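Local coordinates for cellulose synthase 1 (Gluconacetobacter xylinus, PDB 4I86), which carries in this C-terminal fragment a PilZ domain, a small beta-barrel module that serves as the regulatory domain of the synthase, at residues A[25-30]-A[45-50]; A[52-57]-A[73-78]. One frame throughout, in Å; residues are numbered along the deposited sequence.

Interaction 1 of 2, residues A[25-30]-A[45-50]; sequences GSIIVT and MSWPAK
Ile-27 and Val-29 pack against Met-45, Trp-47, Pro-48 and Ala-49 in an apolar contact at the protein surface, where the start of strand 28-36 meets the loop that follows strand 40-44. The two pieces of chain run roughly antiparallel, but no hydrogen bond joins them; the CA atoms of Val-29 and Trp-47 lie 7.2 Å apart, and side chains bridge the gap. Ile-27 places its CG2 methyl over one face of the indole in a CH-pi contact, 3.9 Å from the centroid of the Trp-47 six-membered ring and 16° off the ring normal. The same CG2 lies 3.6 Å from Pro-48 CG, in the corner where the proline ring rises from the same face of the indole. With CG1 of Ile-27 anti to the carbonyl carbon (chi1 -57°), the longer branch extends beside this methyl, and its CD1 comes within 4.0 Å of Trp-47 CZ2 and 4.2 Å of Ala-49 CB. Val-29 divides its two methyls between partners: CG1 points at Pro-48 CD, 3.9 Å away, while CG2 sits at the edge of the indole, near its plane, 4.1 Å from Trp-47 CE3. That second methyl also touches Met-45, whose chain bends at chi3 (-103°) and leaves CE 4.1 Å from Val-29 CG2. Strand 28-36 is paired with strand 17-22: Val-29 shares backbone hydrogen bonds with Val-20, and just before the strand Ile-27 N bonds Asn-22 OD1. Trp-47 touches Val-20, Asn-22, Ile-74 and Ala-77, so that its loop lies against strands 17-22 and 66-77 of the barrel.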
ATOM      1  N   GLY A  25      -6.530  -1.297  14.570  1.00 33.85           N
ATOM      2  CA  GLY A  25      -5.308  -1.813  15.171  1.00 35.46           C
ATOM      3  C   GLY A  25      -5.386  -3.265  15.615  1.00 38.45           C
ATOM      4  O   GLY A  25      -4.433  -3.786  16.208  1.00 39.94           O
ATOM      5  N   SER A  26      -6.508  -3.922  15.323  1.00 34.53           N
ATOM      6  CA  SER A  26      -6.705  -5.333  15.685  1.00 40.56           C
ATOM      7  C   SER A  26      -5.821  -6.268  14.860  1.00 37.42           C
ATOM      8  O   SER A  26      -5.524  -7.397  15.270  1.00 36.22           O
ATOM      9  CB  SER A  26      -8.180  -5.733  15.543  1.00 40.55           C
ATOM     10  OG  SER A  26      -8.706  -5.324  14.287  1.00 45.32           O
ATOM     11  N   ILE A  27      -5.393  -5.801  13.694  1.00 35.44           N
ATOM     12  CA  ILE A  27      -4.493  -6.589  12.853  1.00 31.50           C
ATOM     13  C   ILE A  27      -3.276  -5.776  12.416  1.00 32.14           C
ATOM     14  O   ILE A  27      -3.399  -4.615  12.009  1.00 32.72           O
ATOM     15  CB  ILE A  27      -5.221  -7.143  11.607  1.00 34.54           C
ATOM     16  CG1 ILE A  27      -6.429  -7.997  12.020  1.00 34.63           C
ATOM     17  CG2 ILE A  27      -4.265  -7.943  10.736  1.00 35.20           C
ATOM     18  CD1 ILE A  27      -7.339  -8.386  10.856  1.00 40.56           C
ATOM     19  N   ILE A  28      -2.105  -6.398  12.510  1.00 27.08           N
ATOM     20  CA  ILE A  28      -0.846  -5.793  12.094  1.00 32.14           C
ATOM     21  C   ILE A  28       0.067  -6.857  11.511  1.00 36.44           C
ATOM     22  O   ILE A  28       0.371  -7.855  12.180  1.00 36.88           O
ATOM     23  CB  ILE A  28      -0.091  -5.156  13.267  1.00 31.47           C
ATOM     24  CG1 ILE A  28      -0.915  -4.036  13.910  1.00 27.37           C
ATOM     25  CG2 ILE A  28       1.277  -4.650  12.804  1.00 29.41           C
ATOM     26  CD1 ILE A  28      -0.161  -3.332  15.007  1.00 33.58           C
ATOM     27  N   VAL A  29       0.512  -6.651  10.271  1.00 30.92           N
ATOM     28  CA  VAL A  29       1.404  -7.616   9.636  1.00 32.37           C
ATOM     29  C   VAL A  29       2.525  -6.907   8.918  1.00 30.72           C
ATOM     30  O   VAL A  29       2.472  -5.694   8.706  1.00 29.58           O
ATOM     31  CB  VAL A  29       0.655  -8.537   8.633  1.00 35.32           C
ATOM     32  CG1 VAL A  29      -0.560  -9.180   9.296  1.00 31.92           C
ATOM     33  CG2 VAL A  29       0.227  -7.737   7.401  1.00 35.17           C
ATOM     34  N   THR A  30       3.538  -7.679   8.542  1.00 31.93           N
ATOM     35  CA  THR A  30       4.699  -7.173   7.832  1.00 33.04           C
ATOM     36  C   THR A  30       4.793  -7.925   6.505  1.00 34.02           C
ATOM     37  O   THR A  30       4.191  -8.987   6.363  1.00 36.87           O
ATOM     38  CB  THR A  30       5.972  -7.381   8.693  1.00 33.79           C
ATOM     39  OG1 THR A  30       5.810  -6.680   9.938  1.00 39.92           O
ATOM     40  CG2 THR A  30       7.203  -6.850   7.991  1.00 35.41           C
ATOM     41  N   MET A  45       2.539 -10.920   1.497  1.00 37.90           N
ATOM     42  CA  MET A  45       2.132 -10.846   2.888  1.00 39.36           C
ATOM     43  C   MET A  45       1.031 -11.855   3.173  1.00 44.62           C
ATOM     44  O   MET A  45       0.394 -12.360   2.247  1.00 47.79           O
ATOM     45  CB  MET A  45       1.622  -9.435   3.203  1.00 36.93           C
ATOM     46  CG  MET A  45       0.412  -9.022   2.375  1.00 34.28           C
ATOM     47  SD  MET A  45      -0.385  -7.527   3.000  1.00 35.52           S
ATOM     48  CE  MET A  45      -1.819  -8.210   3.827  1.00 36.40           C
ATOM     49  N   SER A  46       0.797 -12.128   4.454  1.00 43.68           N
ATOM     50  CA  SER A  46      -0.274 -13.032   4.862  1.00 48.96           C
ATOM     51  C   SER A  46      -1.249 -12.350   5.817  1.00 47.79           C
ATOM     52  O   SER A  46      -0.905 -12.057   6.965  1.00 56.25           O
ATOM     53  CB  SER A  46       0.304 -14.305   5.495  1.00 54.31           C
ATOM     54  OG  SER A  46       1.267 -14.909   4.635  1.00 56.54           O
ATOM     55  N   TRP A  47      -2.462 -12.102   5.326  1.00 47.54           N
ATOM     56  CA  TRP A  47      -3.535 -11.466   6.096  1.00 46.90           C
ATOM     57  C   TRP A  47      -4.320 -12.522   6.886  1.00 52.19           C
ATOM     58  O   TRP A  47      -4.843 -13.476   6.301  1.00 50.94           O
ATOM     59  CB  TRP A  47      -4.463 -10.705   5.138  1.00 44.46           C
ATOM     60  CG  TRP A  47      -5.394  -9.698   5.773  1.00 41.82           C
ATOM     61  CD1 TRP A  47      -6.752  -9.788   5.873  1.00 42.31           C
ATOM     62  CD2 TRP A  47      -5.030  -8.440   6.372  1.00 37.64           C
ATOM     63  NE1 TRP A  47      -7.257  -8.673   6.506  1.00 40.69           N
ATOM     64  CE2 TRP A  47      -6.223  -7.830   6.815  1.00 37.94           C
ATOM     65  CE3 TRP A  47      -3.815  -7.774   6.571  1.00 37.74           C
ATOM     66  CZ2 TRP A  47      -6.234  -6.583   7.450  1.00 35.42           C
ATOM     67  CZ3 TRP A  47      -3.828  -6.540   7.204  1.00 33.04           C
ATOM     68  CH2 TRP A  47      -5.027  -5.957   7.631  1.00 32.31           C
ATOM     69  N   PRO A  48      -4.413 -12.345   8.218  1.00 53.35           N
ATOM     70  CA  PRO A  48      -4.951 -13.357   9.142  1.00 53.34           C
ATOM     71  C   PRO A  48      -6.464 -13.304   9.344  1.00 55.76           C
ATOM     72  O   PRO A  48      -6.936 -13.550  10.453  1.00 61.50           O
ATOM     73  CB  PRO A  48      -4.273 -12.998  10.465  1.00 51.43           C
ATOM     74  CG  PRO A  48      -4.178 -11.497  10.397  1.00 48.30           C
ATOM     75  CD  PRO A  48      -3.872 -11.177   8.942  1.00 47.34           C
ATOM     76  N   ALA A  49      -7.213 -12.978   8.304  1.00 54.06           N
ATOM     77  CA  ALA A  49      -8.662 -13.018   8.395  1.00 59.99           C
ATOM     78  C   ALA A  49      -9.244 -13.083   7.000  1.00 59.51           C
ATOM     79  O   ALA A  49      -8.548 -12.821   6.018  1.00 59.63           O
ATOM     80  CB  ALA A  49      -9.187 -11.800   9.142  1.00 57.55           C
ATOM     81  N   LYS A  50     -10.516 -13.452   6.913  1.00 61.35           N
ATOM     82  CA  LYS A  50     -11.196 -13.441   5.632  1.00 59.95           C
ATOM     83  C   LYS A  50     -11.753 -12.059   5.379  1.00 57.96           C
ATOM     84  O   LYS A  50     -12.365 -11.448   6.258  1.00 56.52           O
ATOM     85  CB  LYS A  50     -12.294 -14.503   5.560  1.00 60.60           C
ATOM     86  CG  LYS A  50     -11.773 -15.846   5.077  1.00 61.45           C
ATOM     87  CD  LYS A  50     -10.898 -15.645   3.841  1.00 66.24           C
ATOM     88  CE  LYS A  50     -10.504 -16.969   3.199  1.00 68.01           C
ATOM     89  NZ  LYS A  50      -9.681 -16.755   1.972  1.00 62.89           N
TER

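Interaction 2 of 2, residues A[52-57]-A[73-78]; sequences SGPTPV and RIIRAG
Thr-55 and Ile-74 stand side by side on one face of the sheet, and Pro-56 and Arg-73 on the other. On the first face, Ile-74 turns its CG2 methyl to Thr-55, 3.6 Å from CB, and crosses Val-57 obliquely, with the same CG2 4.2 Å from Val-57 CG1. Its longer branch, CG1 anti to the backbone N (chi1 -173°), leads away from the partner strand to Met-45. Arg-73 instead lays its aliphatic part alongside the prolines: CG is 4.0 Å from Pro-56 CA and CD 4.1 Å from Pro-54 CB, before the guanidinium departs. Thr-55 and Ile-74 form an antiparallel hydrogen-bonded pair, Thr-55 N to Ile-74 O at 2.9 Å and Ile-74 N to Thr-55 O at 2.8 Å; the first bond is the straighter (160° against 151° at the hydrogen). Thr-55 OG1 donates to Gly-53 O at 2.8 Å, tying the incoming loop to the first residue of the strand. Just beyond this pair, on the side of strand 82-86, Ile-75 and Arg-76 both face Ile-83 in a classic beta bulge. Together these features form the open end of the antiparallel hairpin 55-63/66-77, part of the PilZ beta-barrel.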
ATOM      1  N   SER A  52     -14.250  -9.507   4.207  1.00 52.58           N
ATOM      2  CA  SER A  52     -15.589  -9.206   3.713  1.00 56.78           C
ATOM      3  C   SER A  52     -15.417  -8.546   2.347  1.00 61.66           C
ATOM      4  O   SER A  52     -15.952  -9.010   1.333  1.00 61.22           O
ATOM      5  CB  SER A  52     -16.318  -8.239   4.644  1.00 61.46           C
ATOM      6  OG  SER A  52     -17.160  -7.371   3.892  1.00 64.01           O
ATOM      7  N   GLY A  53     -14.647  -7.462   2.340  1.00 55.04           N
ATOM      8  CA  GLY A  53     -14.332  -6.723   1.132  1.00 53.90           C
ATOM      9  C   GLY A  53     -13.381  -5.589   1.464  1.00 49.63           C
ATOM     10  O   GLY A  53     -12.680  -5.650   2.477  1.00 50.76           O
ATOM     11  N   PRO A  54     -13.355  -4.544   0.619  1.00 51.89           N
ATOM     12  CA  PRO A  54     -12.513  -3.350   0.827  1.00 44.42           C
ATOM     13  C   PRO A  54     -12.434  -2.900   2.301  1.00 40.30           C
ATOM     14  O   PRO A  54     -13.400  -2.365   2.849  1.00 45.53           O
ATOM     15  CB  PRO A  54     -13.207  -2.295  -0.035  1.00 43.90           C
ATOM     16  CG  PRO A  54     -13.765  -3.105  -1.200  1.00 46.73           C
ATOM     17  CD  PRO A  54     -14.133  -4.470  -0.637  1.00 44.99           C
ATOM     18  N   THR A  55     -11.276  -3.110   2.926  1.00 39.49           N
ATOM     19  CA  THR A  55     -11.094  -2.881   4.362  1.00 38.40           C
ATOM     20  C   THR A  55      -9.981  -1.868   4.616  1.00 29.62           C
ATOM     21  O   THR A  55      -8.850  -2.094   4.206  1.00 29.35           O
ATOM     22  CB  THR A  55     -10.732  -4.208   5.081  1.00 41.00           C
ATOM     23  OG1 THR A  55     -11.872  -5.072   5.081  1.00 49.27           O
ATOM     24  CG2 THR A  55     -10.279  -3.958   6.518  1.00 35.97           C
ATOM     25  N   PRO A  56     -10.304  -0.758   5.305  1.00 29.82           N
ATOM     26  CA  PRO A  56      -9.357   0.345   5.509  1.00 30.33           C
ATOM     27  C   PRO A  56      -8.169  -0.017   6.390  1.00 30.91           C
ATOM     28  O   PRO A  56      -8.317  -0.610   7.471  1.00 29.57           O
ATOM     29  CB  PRO A  56     -10.204   1.450   6.159  1.00 28.28           C
ATOM     30  CG  PRO A  56     -11.432   0.790   6.638  1.00 33.84           C
ATOM     31  CD  PRO A  56     -11.655  -0.426   5.786  1.00 33.70           C
ATOM     32  N   VAL A  57      -6.987   0.346   5.902  1.00 26.25           N
ATOM     33  CA  VAL A  57      -5.717   0.045   6.574  1.00 23.43           C
ATOM     34  C   VAL A  57      -4.767   1.236   6.458  1.00 25.38           C
ATOM     35  O   VAL A  57      -5.065   2.224   5.768  1.00 22.49           O
ATOM     36  CB  VAL A  57      -5.000  -1.182   5.946  1.00 24.09           C
ATOM     37  CG1 VAL A  57      -5.909  -2.425   5.931  1.00 25.25           C
ATOM     38  CG2 VAL A  57      -4.491  -0.858   4.538  1.00 23.96           C
ATOM     39  N   ARG A  73      -7.031   0.705   1.290  1.00 26.63           N
ATOM     40  CA  ARG A  73      -8.053  -0.298   1.500  1.00 29.80           C
ATOM     41  C   ARG A  73      -7.502  -1.622   0.988  1.00 28.39           C
ATOM     42  O   ARG A  73      -7.070  -1.691  -0.159  1.00 25.75           O
ATOM     43  CB  ARG A  73      -9.342   0.107   0.760  1.00 30.96           C
ATOM     44  CG  ARG A  73     -10.301   0.936   1.623  1.00 32.00           C
ATOM     45  CD  ARG A  73     -11.565   1.382   0.903  1.00 39.06           C
ATOM     46  NE  ARG A  73     -11.358   2.617   0.149  1.00 49.60           N
ATOM     47  CZ  ARG A  73     -12.335   3.409  -0.300  1.00 54.68           C
ATOM     48  NH1 ARG A  73     -13.613   3.109  -0.066  1.00 45.27           N
ATOM     49  NH2 ARG A  73     -12.025   4.512  -0.979  1.00 47.24           N
ATOM     50  N   ILE A  74      -7.464  -2.655   1.832  1.00 26.19           N
ATOM     51  CA  ILE A  74      -7.121  -3.973   1.307  1.00 26.51           C
ATOM     52  C   ILE A  74      -8.357  -4.502   0.577  1.00 33.70           C
ATOM     53  O   ILE A  74      -9.477  -4.415   1.087  1.00 30.71           O
ATOM     54  CB  ILE A  74      -6.596  -4.979   2.391  1.00 31.81           C
ATOM     55  CG1 ILE A  74      -6.112  -6.275   1.716  1.00 33.61           C
ATOM     56  CG2 ILE A  74      -7.661  -5.270   3.446  1.00 30.34           C
ATOM     57  CD1 ILE A  74      -5.154  -7.108   2.550  1.00 35.27           C
ATOM     58  N   ILE A  75      -8.168  -5.002  -0.640  1.00 34.45           N
ATOM     59  CA  ILE A  75      -9.318  -5.422  -1.435  1.00 35.88           C
ATOM     60  C   ILE A  75      -9.315  -6.926  -1.714  1.00 37.17           C
ATOM     61  O   ILE A  75     -10.364  -7.518  -1.957  1.00 41.34           O
ATOM     62  CB  ILE A  75      -9.440  -4.614  -2.764  1.00 35.98           C
ATOM     63  CG1 ILE A  75      -8.185  -4.768  -3.621  1.00 33.18           C
ATOM     64  CG2 ILE A  75      -9.721  -3.130  -2.475  1.00 34.03           C
ATOM     65  CD1 ILE A  75      -8.366  -4.317  -5.079  1.00 33.50           C
ATOM     66  N   ARG A  76      -8.134  -7.537  -1.682  1.00 38.17           N
ATOM     67  CA  ARG A  76      -8.022  -8.989  -1.804  1.00 41.26           C
ATOM     68  C   ARG A  76      -6.842  -9.508  -1.000  1.00 42.50           C
ATOM     69  O   ARG A  76      -5.834  -8.816  -0.842  1.00 39.44           O
ATOM     70  CB  ARG A  76      -7.858  -9.413  -3.268  1.00 40.85           C
ATOM     71  CG  ARG A  76      -8.108 -10.897  -3.514  1.00 45.91           C
ATOM     72  CD  ARG A  76      -7.247 -11.425  -4.656  1.00 52.22           C
ATOM     73  NE  ARG A  76      -5.868 -11.681  -4.233  1.00 58.74           N
ATOM     74  CZ  ARG A  76      -5.274 -12.873  -4.278  1.00 60.64           C
ATOM     75  NH1 ARG A  76      -5.932 -13.931  -4.742  1.00 62.53           N
ATOM     76  NH2 ARG A  76      -4.018 -13.005  -3.864  1.00 54.27           N
ATOM     77  N   ALA A  77      -6.975 -10.737  -0.502  1.00 45.14           N
ATOM     78  CA  ALA A  77      -5.898 -11.415   0.214  1.00 50.41           C
ATOM     79  C   ALA A  77      -5.880 -12.899  -0.156  1.00 51.56           C
ATOM     80  O   ALA A  77      -6.875 -13.599   0.027  1.00 49.41           O
ATOM     81  CB  ALA A  77      -6.079 -11.242   1.722  1.00 48.97           C
ATOM     82  N   GLY A  78      -4.753 -13.375  -0.680  1.00 54.14           N
ATOM     83  CA  GLY A  78      -4.670 -14.749  -1.143  1.00 57.67           C
ATOM     84  C   GLY A  78      -3.445 -15.515  -0.682  1.00 57.55           C
ATOM     85  O   GLY A  78      -2.895 -16.321  -1.438  1.00 55.76           O
TER

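How the interactions relate
Interactions 1 and 2 have centres 10 Å apart and meet through Trp-47 and Met-45. The indole of interaction 1 has Ile-27 on one face and Ile-74 of interaction 2 on the opposite one, with Ile-74 CD1 4.0 Å from Trp-47 CD2. Further contacts extend this seam, with Met-45 CE 3.7 Å from Ile-74 CD1, Trp-47 CH2 4.0 Å from Val-57 CG1, and Trp-47 CB 3.8 Å from Ala-77 CB. Ile-74 thus belongs at once to the hairpin pairing and to the apolar surface under the loop 45-50. The two contacts follow in series along the chain, joining that loop to the strands of one curled sheet.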